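Local coordinates for protein leukotriene A-4 hydrolase (Saccharomyces cerevisiae, PDB 2XQ0) that cleaves di- and tripeptides as a zinc-dependent aminopeptidase of the M1 family and also has low epoxide hydrolase activity in vitro, at residues Asn473-Met484 / Glu497-Phe506. Numbering follows the deposited sequence.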
loop_
_atom_site.group_PDB
_atom_site.type_symbol
_atom_site.label_atom_id
_atom_site.label_comp_id
_atom_site.label_asym_id
_atom_site.label_seq_id
_atom_site.Cartn_x
_atom_site.Cartn_y
_atom_site.Cartn_z
ATOM N N ASN A 473 18.269 -8.619 21.821
ATOM C CA ASN A 473 17.593 -8.472 23.107
ATOM C C ASN A 473 16.182 -9.076 23.076
ATOM O O ASN A 473 15.755 -9.768 24.011
ATOM C CB ASN A 473 17.509 -6.984 23.417
ATOM C CG ASN A 473 17.376 -6.138 22.142
ATOM O OD1 ASN A 473 16.320 -6.124 21.500
ATOM N ND2 ASN A 473 18.456 -5.453 21.763
ATOM N N VAL A 474 15.472 -8.834 21.978
ATOM C CA VAL A 474 14.114 -9.336 21.811
ATOM C C VAL A 474 14.099 -10.842 21.747
ATOM O O VAL A 474 13.358 -11.503 22.474
ATOM C CB VAL A 474 13.492 -8.783 20.524
ATOM C CG1 VAL A 474 12.147 -9.432 20.257
ATOM C CG2 VAL A 474 13.362 -7.263 20.631
ATOM N N TYR A 475 14.934 -11.390 20.875
ATOM C CA TYR A 475 15.058 -12.834 20.752
ATOM C C TYR A 475 15.458 -13.487 22.076
ATOM O O TYR A 475 14.896 -14.511 22.464
ATOM C CB TYR A 475 16.066 -13.183 19.653
ATOM C CG TYR A 475 15.572 -12.859 18.256
ATOM C CD1 TYR A 475 14.260 -13.102 17.893
ATOM C CD2 TYR A 475 16.426 -12.321 17.300
ATOM C CE1 TYR A 475 13.805 -12.811 16.610
ATOM C CE2 TYR A 475 15.980 -12.029 16.017
ATOM C CZ TYR A 475 14.673 -12.276 15.678
ATOM O OH TYR A 475 14.230 -11.989 14.400
ATOM N N GLN A 476 16.432 -12.912 22.770
ATOM C CA GLN A 476 16.821 -13.457 24.070
ATOM C C GLN A 476 15.660 -13.564 25.059
ATOM O O GLN A 476 15.493 -14.592 25.701
ATOM C CB GLN A 476 17.966 -12.664 24.685
ATOM C CG GLN A 476 19.259 -12.805 23.915
ATOM C CD GLN A 476 20.356 -11.937 24.481
ATOM O OE1 GLN A 476 20.388 -11.664 25.683
ATOM N NE2 GLN A 476 21.268 -11.496 23.619
ATOM N N LEU A 477 14.866 -12.509 25.180
ATOM C CA LEU A 477 13.758 -12.513 26.122
ATOM C C LEU A 477 12.713 -13.550 25.751
ATOM O O LEU A 477 12.264 -14.306 26.613
ATOM C CB LEU A 477 13.104 -11.135 26.226
ATOM C CG LEU A 477 12.037 -10.994 27.315
ATOM C CD1 LEU A 477 12.668 -11.205 28.699
ATOM C CD2 LEU A 477 11.372 -9.632 27.231
ATOM N N ALA A 478 12.298 -13.581 24.484
ATOM C CA ALA A 478 11.302 -14.566 24.066
ATOM C C ALA A 478 11.786 -15.978 24.387
ATOM O O ALA A 478 11.038 -16.793 24.926
ATOM C CB ALA A 478 10.961 -14.425 22.578
ATOM N N ASP A 479 13.044 -16.261 24.066
ATOM C CA ASP A 479 13.643 -17.537 24.449
ATOM C C ASP A 479 13.525 -17.771 25.965
ATOM O O ASP A 479 13.080 -18.830 26.414
ATOM C CB ASP A 479 15.104 -17.595 23.993
ATOM C CG ASP A 479 15.250 -17.520 22.477
ATOM O OD1 ASP A 479 14.233 -17.690 21.773
ATOM O OD2 ASP A 479 16.381 -17.297 21.984
ATOM N N LYS A 480 13.903 -16.767 26.749
ATOM C CA LYS A 480 13.860 -16.856 28.210
ATOM C C LYS A 480 12.448 -17.143 28.731
ATOM O O LYS A 480 12.267 -17.968 29.632
ATOM C CB LYS A 480 14.399 -15.569 28.837
ATOM C CG LYS A 480 14.568 -15.627 30.352
ATOM C CD LYS A 480 14.927 -14.244 30.926
ATOM C CE LYS A 480 14.986 -14.263 32.455
ATOM N NZ LYS A 480 15.167 -12.904 33.058
ATOM N N TRP A 481 11.454 -16.459 28.171
ATOM C CA TRP A 481 10.057 -16.710 28.516
ATOM C C TRP A 481 9.646 -18.124 28.167
ATOM O O TRP A 481 8.968 -18.781 28.953
ATOM C CB TRP A 481 9.108 -15.705 27.843
ATOM C CG TRP A 481 8.828 -14.539 28.727
ATOM C CD1 TRP A 481 9.430 -13.311 28.693
ATOM C CD2 TRP A 481 7.913 -14.511 29.825
ATOM N NE1 TRP A 481 8.919 -12.506 29.690
ATOM C CE2 TRP A 481 7.989 -13.224 30.400
ATOM C CE3 TRP A 481 7.036 -15.449 30.381
ATOM C CZ2 TRP A 481 7.213 -12.854 31.496
ATOM C CZ3 TRP A 481 6.268 -15.080 31.456
ATOM C CH2 TRP A 481 6.361 -13.795 32.008
ATOM N N VAL A 482 10.036 -18.593 26.984
ATOM C CA VAL A 482 9.666 -19.948 26.580
ATOM C C VAL A 482 10.220 -20.972 27.560
ATOM O O VAL A 482 9.548 -21.947 27.907
ATOM C CB VAL A 482 10.129 -20.270 25.140
ATOM C CG1 VAL A 482 9.887 -21.735 24.829
ATOM C CG2 VAL A 482 9.376 -19.404 24.137
ATOM N N GLU A 483 11.443 -20.730 28.022
ATOM C CA GLU A 483 12.131 -21.648 28.922
ATOM C C GLU A 483 11.506 -21.641 30.317
ATOM O O GLU A 483 11.204 -22.691 30.878
ATOM C CB GLU A 483 13.614 -21.259 29.022
ATOM C CG GLU A 483 14.556 -22.422 29.337
ATOM C CD GLU A 483 14.718 -23.385 28.162
ATOM O OE1 GLU A 483 13.882 -23.346 27.230
ATOM O OE2 GLU A 483 15.684 -24.178 28.169
ATOM N N MET A 484 11.324 -20.445 30.868
ATOM C CA MET A 484 10.845 -20.274 32.230
ATOM C C MET A 484 9.397 -20.728 32.420
ATOM O O MET A 484 8.983 -21.069 33.529
ATOM C CB MET A 484 11.022 -18.820 32.665
ATOM C CG MET A 484 12.482 -18.411 32.783
ATOM S SD MET A 484 13.368 -19.487 33.934
ATOM C CE MET A 484 15.017 -19.457 33.206
ATOM N N GLU A 497 11.744 -13.670 38.382
ATOM C CA GLU A 497 12.555 -13.757 37.163
ATOM C C GLU A 497 12.358 -12.551 36.243
ATOM O O GLU A 497 13.304 -12.060 35.611
ATOM C CB GLU A 497 12.219 -15.041 36.393
ATOM C CG GLU A 497 13.243 -16.151 36.540
ATOM C CD GLU A 497 14.567 -15.829 35.863
ATOM O OE1 GLU A 497 15.375 -15.084 36.451
ATOM O OE2 GLU A 497 14.801 -16.319 34.740
ATOM N N PHE A 498 11.122 -12.074 36.161
ATOM C CA PHE A 498 10.769 -11.073 35.165
ATOM C C PHE A 498 10.256 -9.791 35.804
ATOM O O PHE A 498 9.615 -9.829 36.843
ATOM C CB PHE A 498 9.672 -11.629 34.249
ATOM C CG PHE A 498 10.085 -12.866 33.482
ATOM C CD1 PHE A 498 10.904 -12.766 32.361
ATOM C CD2 PHE A 498 9.635 -14.122 33.864
ATOM C CE1 PHE A 498 11.277 -13.904 31.646
ATOM C CE2 PHE A 498 10.002 -15.269 33.145
ATOM C CZ PHE A 498 10.822 -15.157 32.036
ATOM N N ASN A 499 10.531 -8.653 35.182
ATOM C CA ASN A 499 9.751 -7.467 35.502
ATOM C C ASN A 499 9.704 -6.382 34.419
ATOM O O ASN A 499 10.449 -6.420 33.437
ATOM C CB ASN A 499 10.101 -6.900 36.881
ATOM C CG ASN A 499 8.865 -6.713 37.756
ATOM O OD1 ASN A 499 8.340 -7.676 38.326
ATOM N ND2 ASN A 499 8.388 -5.473 37.857
ATOM N N ALA A 500 8.801 -5.430 34.613
ATOM C CA ALA A 500 8.544 -4.388 33.633
ATOM C C ALA A 500 9.843 -3.835 33.077
ATOM O O ALA A 500 9.894 -3.343 31.949
ATOM C CB ALA A 500 7.718 -3.272 34.265
ATOM N N ILE A 501 10.895 -3.929 33.878
ATOM C CA ILE A 501 12.201 -3.410 33.500
ATOM C C ILE A 501 12.730 -3.991 32.185
ATOM O O ILE A 501 13.451 -3.311 31.444
ATOM C CB ILE A 501 13.253 -3.693 34.599
ATOM C CG1 ILE A 501 12.755 -3.205 35.964
ATOM C CG2 ILE A 501 14.581 -3.053 34.235
ATOM C CD1 ILE A 501 11.668 -4.070 36.582
ATOM N N ASP A 502 12.399 -5.249 31.898
ATOM C CA ASP A 502 13.077 -5.914 30.783
ATOM C C ASP A 502 12.585 -5.475 29.407
ATOM O O ASP A 502 13.262 -5.705 28.408
ATOM C CB ASP A 502 13.136 -7.447 30.930
ATOM C CG ASP A 502 11.833 -8.048 31.395
ATOM O OD1 ASP A 502 11.856 -9.068 32.134
ATOM O OD2 ASP A 502 10.787 -7.494 31.016
ATOM N N ILE A 503 11.434 -4.811 29.356
ATOM C CA ILE A 503 10.960 -4.263 28.088
ATOM C C ILE A 503 10.920 -2.738 28.087
ATOM O O ILE A 503 10.508 -2.125 27.105
ATOM C CB ILE A 503 9.587 -4.821 27.692
ATOM C CG1 ILE A 503 8.502 -4.324 28.654
ATOM C CG2 ILE A 503 9.636 -6.351 27.640
ATOM C CD1 ILE A 503 7.101 -4.776 28.267
ATOM N N LYS A 504 11.361 -2.138 29.186
ATOM C CA LYS A 504 11.435 -0.685 29.304
ATOM C C LYS A 504 12.114 -0.026 28.102
ATOM O O LYS A 504 11.775 1.096 27.741
ATOM C CB LYS A 504 12.163 -0.283 30.595
ATOM C CG LYS A 504 12.590 1.186 30.641
ATOM C CD LYS A 504 13.473 1.495 31.849
ATOM C CE LYS A 504 12.675 1.518 33.146
ATOM N NZ LYS A 504 13.533 1.840 34.326
ATOM N N ASP A 505 13.074 -0.720 27.494
ATOM C CA ASP A 505 13.799 -0.179 26.342
ATOM C C ASP A 505 13.296 -0.696 24.978
ATOM O O ASP A 505 13.875 -0.391 23.936
ATOM C CB ASP A 505 15.305 -0.436 26.484
ATOM C CG ASP A 505 15.945 0.415 27.575
ATOM O OD1 ASP A 505 16.144 -0.095 28.701
ATOM O OD2 ASP A 505 16.253 1.596 27.306
ATOM N N PHE A 506 12.221 -1.476 24.983
ATOM C CA PHE A 506 11.667 -1.994 23.736
ATOM C C PHE A 506 10.765 -0.941 23.087
ATOM O O PHE A 506 9.763 -0.545 23.677
ATOM C CB PHE A 506 10.827 -3.250 23.994
ATOM C CG PHE A 506 11.630 -4.512 24.256
ATOM C CD1 PHE A 506 12.955 -4.462 24.643
ATOM C CD2 PHE A 506 11.027 -5.752 24.123
ATOM C CE1 PHE A 506 13.671 -5.640 24.887
ATOM C CE2 PHE A 506 11.719 -6.914 24.366
ATOM C CZ PHE A 506 13.039 -6.866 24.755
#
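Phe498 reaches Trp481 with CG anti to its own carbonyl carbon (chi1 -61°), which sends the ring across to helix 469-484. Trp481 CG is turned off the staggered position (chi1 -93°), which swings the indole toward the linker, one face over the Phe498 ring. The result is an offset stack, planes at 13°. The centroids of the Trp481 five-membered ring and the Phe498 ring are 3.8 Å apart. Trp481 NE1 sits over the Phe498 face, 3.3 Å from Phe498 CD1, yet its hydrogen bond goes to the hydroxyl of Tyr547. The same hydroxyl is hydrogen-bonded to Asp502 OD2. Met484 CB meets the edge of the Phe498 ring, 3.7 Å from Phe498 CZ. Here, in an all-helical part of the chain far from the zinc site, the linker between helices 491-497 and 508-519 packs along helix 469-484. An alanine in place of Trp481 would probably cost Phe498 its stacking partner on that face and leave the Tyr547 hydroxyl without this N-H donor. Leu477 points toward the linker, with its two methyls parted between partners. Leu477 CD2 touches Ile503 CG2 at 3.7 Å and Phe506 CE2 at 4.0 Å, while CD1 faces the Phe498 ring edge. Val474 CG2 lies over one face of the Phe506 ring, toward its rim. Lys480 runs extended past Phe498, and its NZ donates to Glu497 O at 3.3 Å from above the carbonyl plane. A long salt bridge, 3.8 Å from Lys480 NZ to Glu497 OE2, adds to this.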